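Local structure of PatF (Prochloron didemni, 4BG2) at residues T21-A25 and F26-P30; P35-E38 and E39-E43; Q10-D13 and R14-Q17. The protein probably acts in patellamide (cyanobactin) biosynthesis as a member of the prenyltransferase family, though its own transfer activity is not established. All coordinates share one frame; numbering follows the deposited sequence.

Contact 1 (T21-A25 and F26-P30); sequences THQEA and FDVKP
Val28 N reaches back to Gln23 O and closes a Schellman motif at the C-terminal end of helix 3-25. This bond is 3.0 Å from Val28 N to Gln23 O and nearly straight (164° at the hydrogen), with the donor lying in the carbonyl plane on a lone pair. Inside it sits the second bond of the motif, from Asp27 N to Glu24 O, which at 3.5 Å is weak. Asp27 makes the turn possible by taking left-handed helical backbone angles. One step earlier, Phe26 N still pairs in the helical manner with His22 O at 3.1 Å. The carbonyls of His22, Gln23 and, weakly, Glu24 thus find donors in the residues that leave the helix. The apolar contact expected of a Schellman motif is present as well: the CB and CG2 of Val28 lie against Gln23, whose CG is 4.1 Å from Val28 CB, the two side chains crossing at about a right angle. Beyond that, the amide end of Gln23 turns to helix 34-42, where its NE2 donates to Glu38.

On the inner side, His22 carries CG anti to its own N (chi1 -177°), which brings its ring against Phe26 and toward the barrel. The two planes are inclined at 55°, and Phe26 CD2 lies over one face of the imidazole, 3.6 Å from His22 CE1. The buried imidazole is satisfied from elsewhere: ND1 bonds to Tyr300 OH, and NE2 makes weak bonds to Ser53 O and Gly63 O. Phe269 of helix 261-272 meets the Phe26 ring edge-to-face. Ala25 CB sits over a face of Phe26 in a CH-pi contact, offset toward the rim, 3.9 Å from Phe26 CD2.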
# COMPACT_ATOMS: atom_id res chain seq x y z
N THR A 21 0.57 -16.86 -8.18
CA THR A 21 1.99 -16.87 -8.56
C THR A 21 2.88 -16.28 -7.48
O THR A 21 3.96 -16.79 -7.21
CB THR A 21 2.18 -16.12 -9.87
OG1 THR A 21 1.35 -16.74 -10.86
CG2 THR A 21 3.65 -16.16 -10.33
N HIS A 22 2.40 -15.25 -6.80
CA HIS A 22 3.14 -14.67 -5.69
C HIS A 22 3.29 -15.63 -4.50
O HIS A 22 4.39 -15.77 -3.91
CB HIS A 22 2.44 -13.40 -5.24
CG HIS A 22 3.14 -12.66 -4.15
ND1 HIS A 22 4.21 -11.83 -4.39
CD2 HIS A 22 2.92 -12.62 -2.82
CE1 HIS A 22 4.62 -11.30 -3.25
NE2 HIS A 22 3.85 -11.77 -2.28
N GLN A 23 2.19 -16.29 -4.12
CA GLN A 23 2.23 -17.31 -3.08
C GLN A 23 3.23 -18.41 -3.43
O GLN A 23 3.99 -18.85 -2.56
CB GLN A 23 0.85 -17.96 -2.88
CG GLN A 23 -0.17 -17.04 -2.25
CD GLN A 23 -1.59 -17.58 -2.36
OE1 GLN A 23 -1.82 -18.80 -2.40
NE2 GLN A 23 -2.57 -16.66 -2.44
N GLU A 24 3.21 -18.87 -4.68
CA GLU A 24 4.10 -19.95 -5.09
C GLU A 24 5.55 -19.50 -4.97
O GLU A 24 6.37 -20.17 -4.37
CB GLU A 24 3.85 -20.36 -6.55
CG GLU A 24 2.46 -20.93 -6.83
CD GLU A 24 2.28 -21.36 -8.28
OE1 GLU A 24 2.92 -20.76 -9.19
OE2 GLU A 24 1.52 -22.33 -8.51
N ALA A 25 5.86 -18.34 -5.54
CA ALA A 25 7.23 -17.83 -5.58
C ALA A 25 7.86 -17.60 -4.20
O ALA A 25 9.06 -17.82 -4.02
CB ALA A 25 7.27 -16.54 -6.38
N PHE A 26 7.07 -17.19 -3.22
CA PHE A 26 7.60 -16.82 -1.91
C PHE A 26 7.16 -17.72 -0.77
O PHE A 26 7.22 -17.33 0.38
CB PHE A 26 7.27 -15.35 -1.64
CG PHE A 26 7.84 -14.47 -2.67
CD1 PHE A 26 9.23 -14.36 -2.76
CD2 PHE A 26 7.05 -13.87 -3.61
CE1 PHE A 26 9.80 -13.59 -3.76
CE2 PHE A 26 7.61 -13.08 -4.60
CZ PHE A 26 9.00 -12.96 -4.68
N ASP A 27 6.72 -18.93 -1.12
CA ASP A 27 6.34 -19.94 -0.14
C ASP A 27 5.34 -19.44 0.89
O ASP A 27 5.51 -19.67 2.08
CB ASP A 27 7.59 -20.51 0.56
CG ASP A 27 8.56 -21.18 -0.41
OD1 ASP A 27 8.52 -20.85 -1.61
OD2 ASP A 27 9.38 -22.02 0.04
N VAL A 28 4.29 -18.77 0.45
CA VAL A 28 3.28 -18.27 1.35
C VAL A 28 2.27 -19.41 1.57
O VAL A 28 1.80 -20.01 0.63
CB VAL A 28 2.57 -17.06 0.74
CG1 VAL A 28 1.55 -16.49 1.71
CG2 VAL A 28 3.58 -16.00 0.32
N LYS A 29 2.00 -19.74 2.81
CA LYS A 29 0.96 -20.72 3.14
C LYS A 29 -0.40 -20.04 2.99
O LYS A 29 -0.54 -18.85 3.29
CB LYS A 29 1.17 -21.24 4.58
CG LYS A 29 2.52 -21.93 4.83
CD LYS A 29 2.83 -22.96 3.74
CE LYS A 29 4.14 -23.72 3.98
NZ LYS A 29 5.24 -23.20 3.12
N PRO A 30 -1.41 -20.78 2.51
CA PRO A 30 -2.74 -20.20 2.32
C PRO A 30 -3.51 -20.08 3.64
O PRO A 30 -4.61 -20.60 3.77
CB PRO A 30 -3.41 -21.18 1.35
CG PRO A 30 -2.77 -22.49 1.64
CD PRO A 30 -1.35 -22.18 2.03

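Contact 2 (P35-E38 and E39-E43); sequences PLFE and EAILE
Phe37 and Ile41, one helical turn apart on helix 34-42, form the tight side of this contact. Ile41 CG2 lies over one face of the Phe37 ring, off centre toward the rim, in a CH-pi contact whose closest approach is 3.5 Å, to Phe37 CZ. Phe37 carries its ring anti to the backbone N (chi1 -176°), which swings it forward along the helix to meet the isoleucine. Ile41 in turn sets CG1 between its own N and carbonyl carbon (chi1 70°), leaving CG2 for the ring and bringing CG1 to 3.4 Å from Glu38 O. Beneath the pair the backbone is regular, with Ile41 N bonded to Phe37 O at 3.0 Å. Toward the end of the helix, Leu42 N makes a weak bond to Glu38 O. Both side chains of the pair face the barrel, touching Ile121 of strand 116-124 and Val68 of strand 60-70.

Glu38 is buried too, on the flank turned to helix 3-25. Its extended chain delivers OE1 to Arg20 in a salt bridge, the second oxygen is also hydrogen-bonded on helix 3-25, and this pairing probably keeps the carboxylate ionised despite its burial.

The other flank is loose. Exposed Glu39 lies back across the preceding turn, its OE1 no nearer than 3.9 Å to Leu36 CD2. Glu39 N is bonded to Pro35 O at 3.3 Å.

An amphipathic helix of this kind, with Phe37 and Ile41 turned to the barrel, Glu38 to helix 3-25 and Glu39 to solvent, is consistent with the helices that surround the barrel of the prenyltransferase fold.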
# COMPACT_ATOMS: atom_id res chain seq x y z
N PRO A 35 -7.51 -17.25 1.66
CA PRO A 35 -8.65 -17.75 0.86
C PRO A 35 -9.83 -16.80 0.75
O PRO A 35 -10.36 -16.61 -0.34
CB PRO A 35 -9.05 -19.05 1.58
CG PRO A 35 -7.81 -19.51 2.25
CD PRO A 35 -7.06 -18.25 2.65
N LEU A 36 -10.25 -16.21 1.87
CA LEU A 36 -11.33 -15.21 1.87
C LEU A 36 -10.97 -14.01 0.98
O LEU A 36 -11.83 -13.48 0.26
CB LEU A 36 -11.60 -14.68 3.28
CG LEU A 36 -12.52 -15.46 4.22
CD1 LEU A 36 -12.45 -14.87 5.61
CD2 LEU A 36 -13.94 -15.43 3.69
N PHE A 37 -9.72 -13.55 1.04
CA PHE A 37 -9.32 -12.42 0.25
C PHE A 37 -9.42 -12.69 -1.26
O PHE A 37 -9.88 -11.84 -2.04
CB PHE A 37 -7.89 -12.04 0.58
CG PHE A 37 -7.44 -10.83 -0.13
CD1 PHE A 37 -8.02 -9.59 0.15
CD2 PHE A 37 -6.47 -10.91 -1.11
CE1 PHE A 37 -7.59 -8.45 -0.50
CE2 PHE A 37 -6.06 -9.77 -1.77
CZ PHE A 37 -6.62 -8.55 -1.47
N GLU A 38 -9.06 -13.91 -1.65
CA GLU A 38 -9.14 -14.31 -3.04
C GLU A 38 -10.59 -14.24 -3.53
O GLU A 38 -10.87 -13.73 -4.62
CB GLU A 38 -8.57 -15.73 -3.22
CG GLU A 38 -7.06 -15.82 -3.00
CD GLU A 38 -6.50 -17.24 -3.14
OE1 GLU A 38 -7.27 -18.20 -3.34
OE2 GLU A 38 -5.25 -17.41 -3.06
N GLU A 39 -11.52 -14.72 -2.72
CA GLU A 39 -12.93 -14.63 -3.06
C GLU A 39 -13.35 -13.16 -3.16
O GLU A 39 -14.10 -12.78 -4.06
CB GLU A 39 -13.80 -15.38 -2.04
CG GLU A 39 -13.51 -16.86 -2.00
CD GLU A 39 -14.27 -17.63 -0.91
OE1 GLU A 39 -14.27 -17.21 0.27
OE2 GLU A 39 -14.85 -18.68 -1.26
N ALA A 40 -12.87 -12.32 -2.25
CA ALA A 40 -13.29 -10.92 -2.25
C ALA A 40 -12.87 -10.17 -3.53
O ALA A 40 -13.66 -9.41 -4.11
CB ALA A 40 -12.79 -10.21 -1.03
N ILE A 41 -11.65 -10.40 -4.00
CA ILE A 41 -11.16 -9.63 -5.14
C ILE A 41 -11.79 -10.06 -6.46
O ILE A 41 -11.78 -9.30 -7.42
CB ILE A 41 -9.64 -9.64 -5.28
CG1 ILE A 41 -9.14 -11.02 -5.72
CG2 ILE A 41 -8.98 -9.13 -4.01
CD1 ILE A 41 -7.64 -11.14 -5.74
N LEU A 42 -12.31 -11.28 -6.50
CA LEU A 42 -13.05 -11.74 -7.66
C LEU A 42 -14.36 -10.99 -7.85
O LEU A 42 -14.88 -10.97 -8.95
CB LEU A 42 -13.33 -13.24 -7.55
CG LEU A 42 -12.13 -14.18 -7.74
CD1 LEU A 42 -12.60 -15.63 -7.66
CD2 LEU A 42 -11.46 -13.90 -9.07
N GLU A 43 -14.89 -10.38 -6.78
CA GLU A 43 -16.13 -9.62 -6.86
C GLU A 43 -15.95 -8.19 -7.34
O GLU A 43 -16.93 -7.52 -7.61
CB GLU A 43 -16.83 -9.59 -5.50
CG GLU A 43 -17.22 -10.96 -4.98
CD GLU A 43 -18.09 -10.87 -3.73
OE1 GLU A 43 -17.78 -10.07 -2.82
OE2 GLU A 43 -19.11 -11.59 -3.65

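Contact 3 (Q10-D13 and R14-Q17); sequences QRKD and RRLQ
Arg15 N donates to Arg11 O at 2.9 Å, nearly straight at 169°, in the regular middle of helix 3-25, one of the helices packed on the outside of the antiparallel barrel. The neighbouring bond from Arg14 N to Gln10 O is equally short, also 2.9 Å, while that from Leu16 N to Lys12 O is weak.

Four basic side chains, Arg11, Lys12, Arg14 and Arg15, leave this stretch. Arg11 NE and Arg15 NH2 stand 5.8 Å apart. Three of the four are paired with carboxylates, Arg11 with Glu305, Arg15 with Asp304 and Lys12 NZ with Glu45, while Arg14 NH1 makes a weak hydrogen bond to the backbone O of Asp304. Asp304 and Glu305 immediately follow the last barrel strand and precede Cys306, which is disulfide-bonded to Cys275, so the helix is bound to the end of the ordered chain.

Arg15 is the buried member of the group. Its chain bends at chi3 (-92°), which turns the guanidinium back alongside Lys12. NH1 then supplies hydrogen bonds to the carbonyls of Ile41 and Ile44, while NE serves Asp304. A leucine in its place would probably leave those two carbonyls and the Asp304 carboxylate without their mate. Exposed Asp13 and Gln10 lie on the outer side, and Gln17 leads away to bond Thr21 through its NE2.

The Lys12 chain, fully extended, runs side by side with Arg15, its methylene CG over one face of the guanidinium at 4.0 Å from Arg15 NH1.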
# COMPACT_ATOMS: atom_id res chain seq x y z
N GLN A 10 -11.82 -12.95 -18.02
CA GLN A 10 -10.38 -13.14 -18.16
C GLN A 10 -9.58 -12.22 -17.22
O GLN A 10 -8.62 -12.65 -16.62
CB GLN A 10 -9.96 -12.95 -19.61
CG GLN A 10 -10.30 -14.16 -20.46
CD GLN A 10 -9.99 -13.96 -21.92
OE1 GLN A 10 -10.52 -13.05 -22.57
NE2 GLN A 10 -9.13 -14.80 -22.45
N ARG A 11 -10.00 -10.98 -17.06
CA ARG A 11 -9.38 -10.14 -16.02
C ARG A 11 -9.41 -10.84 -14.66
O ARG A 11 -8.41 -10.84 -13.94
CB ARG A 11 -10.12 -8.84 -15.86
CG ARG A 11 -9.97 -7.87 -17.00
CD ARG A 11 -11.18 -6.99 -16.90
NE ARG A 11 -11.13 -5.80 -17.72
CZ ARG A 11 -12.20 -5.09 -18.03
NH1 ARG A 11 -13.41 -5.47 -17.59
NH2 ARG A 11 -12.08 -3.99 -18.76
N LYS A 12 -10.58 -11.38 -14.29
CA LYS A 12 -10.74 -12.03 -13.00
C LYS A 12 -9.81 -13.22 -12.83
O LYS A 12 -9.24 -13.44 -11.75
CB LYS A 12 -12.19 -12.45 -12.77
CG LYS A 12 -13.10 -11.26 -12.51
CD LYS A 12 -14.56 -11.64 -12.33
CE LYS A 12 -15.40 -10.39 -12.09
NZ LYS A 12 -16.83 -10.71 -11.86
N ASP A 13 -9.64 -13.99 -13.89
CA ASP A 13 -8.68 -15.10 -13.88
C ASP A 13 -7.25 -14.60 -13.72
O ASP A 13 -6.49 -15.16 -12.96
CB ASP A 13 -8.79 -15.93 -15.17
CG ASP A 13 -10.15 -16.59 -15.32
OD1 ASP A 13 -10.68 -17.13 -14.33
OD2 ASP A 13 -10.70 -16.58 -16.44
N ARG A 14 -6.87 -13.55 -14.44
CA ARG A 14 -5.50 -13.00 -14.34
C ARG A 14 -5.19 -12.47 -12.93
O ARG A 14 -4.10 -12.68 -12.39
CB ARG A 14 -5.28 -11.90 -15.36
CG ARG A 14 -4.95 -12.42 -16.75
CD ARG A 14 -4.12 -11.43 -17.54
NE ARG A 14 -4.41 -11.50 -18.97
CZ ARG A 14 -5.50 -11.02 -19.56
NH1 ARG A 14 -6.45 -10.40 -18.86
NH2 ARG A 14 -5.64 -11.15 -20.87
N ARG A 15 -6.16 -11.76 -12.36
CA ARG A 15 -6.08 -11.26 -10.99
C ARG A 15 -5.65 -12.35 -10.03
O ARG A 15 -4.73 -12.19 -9.22
CB ARG A 15 -7.46 -10.82 -10.55
CG ARG A 15 -7.55 -9.45 -10.00
CD ARG A 15 -9.04 -9.16 -9.80
NE ARG A 15 -9.60 -8.51 -10.96
CZ ARG A 15 -10.86 -8.14 -11.07
NH1 ARG A 15 -11.72 -8.37 -10.09
NH2 ARG A 15 -11.26 -7.56 -12.19
N LEU A 16 -6.39 -13.45 -10.09
CA LEU A 16 -6.16 -14.59 -9.20
C LEU A 16 -4.79 -15.20 -9.46
O LEU A 16 -4.09 -15.60 -8.54
CB LEU A 16 -7.25 -15.64 -9.43
CG LEU A 16 -7.32 -16.79 -8.44
CD1 LEU A 16 -7.26 -16.29 -7.01
CD2 LEU A 16 -8.59 -17.60 -8.68
N GLN A 17 -4.41 -15.27 -10.72
CA GLN A 17 -3.12 -15.84 -11.09
C GLN A 17 -1.96 -15.01 -10.52
O GLN A 17 -1.03 -15.57 -9.97
CB GLN A 17 -3.02 -16.01 -12.60
CG GLN A 17 -1.73 -16.71 -12.97
CD GLN A 17 -1.58 -18.09 -12.34
OE1 GLN A 17 -2.54 -18.85 -12.24
NE2 GLN A 17 -0.38 -18.40 -11.90

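How the contacts relate
The three contacts follow the chain in series, contact 3 first, then contact 1, then contact 2. Contacts 3 and 1 share helix 3-25, their centres about 16 Å apart, and adjoin in sequence without further touch. Contact 2, on helix 34-42, returns alongside and ties to both: Gln23 NE2 lies 2.9 Å from Glu38 OE2 toward contact 1, and Arg15 NH1 lies 2.8 Å from Ile41 O toward contact 3, whose centre is about 11 Å from that of contact 2. Leu16 CD1, 4.0 Å from Glu38 CG, packs between these links. The Schellman turn ends helix 3-25 and the loop after it leads into helix 34-42, which runs roughly antiparallel to it outside the barrel.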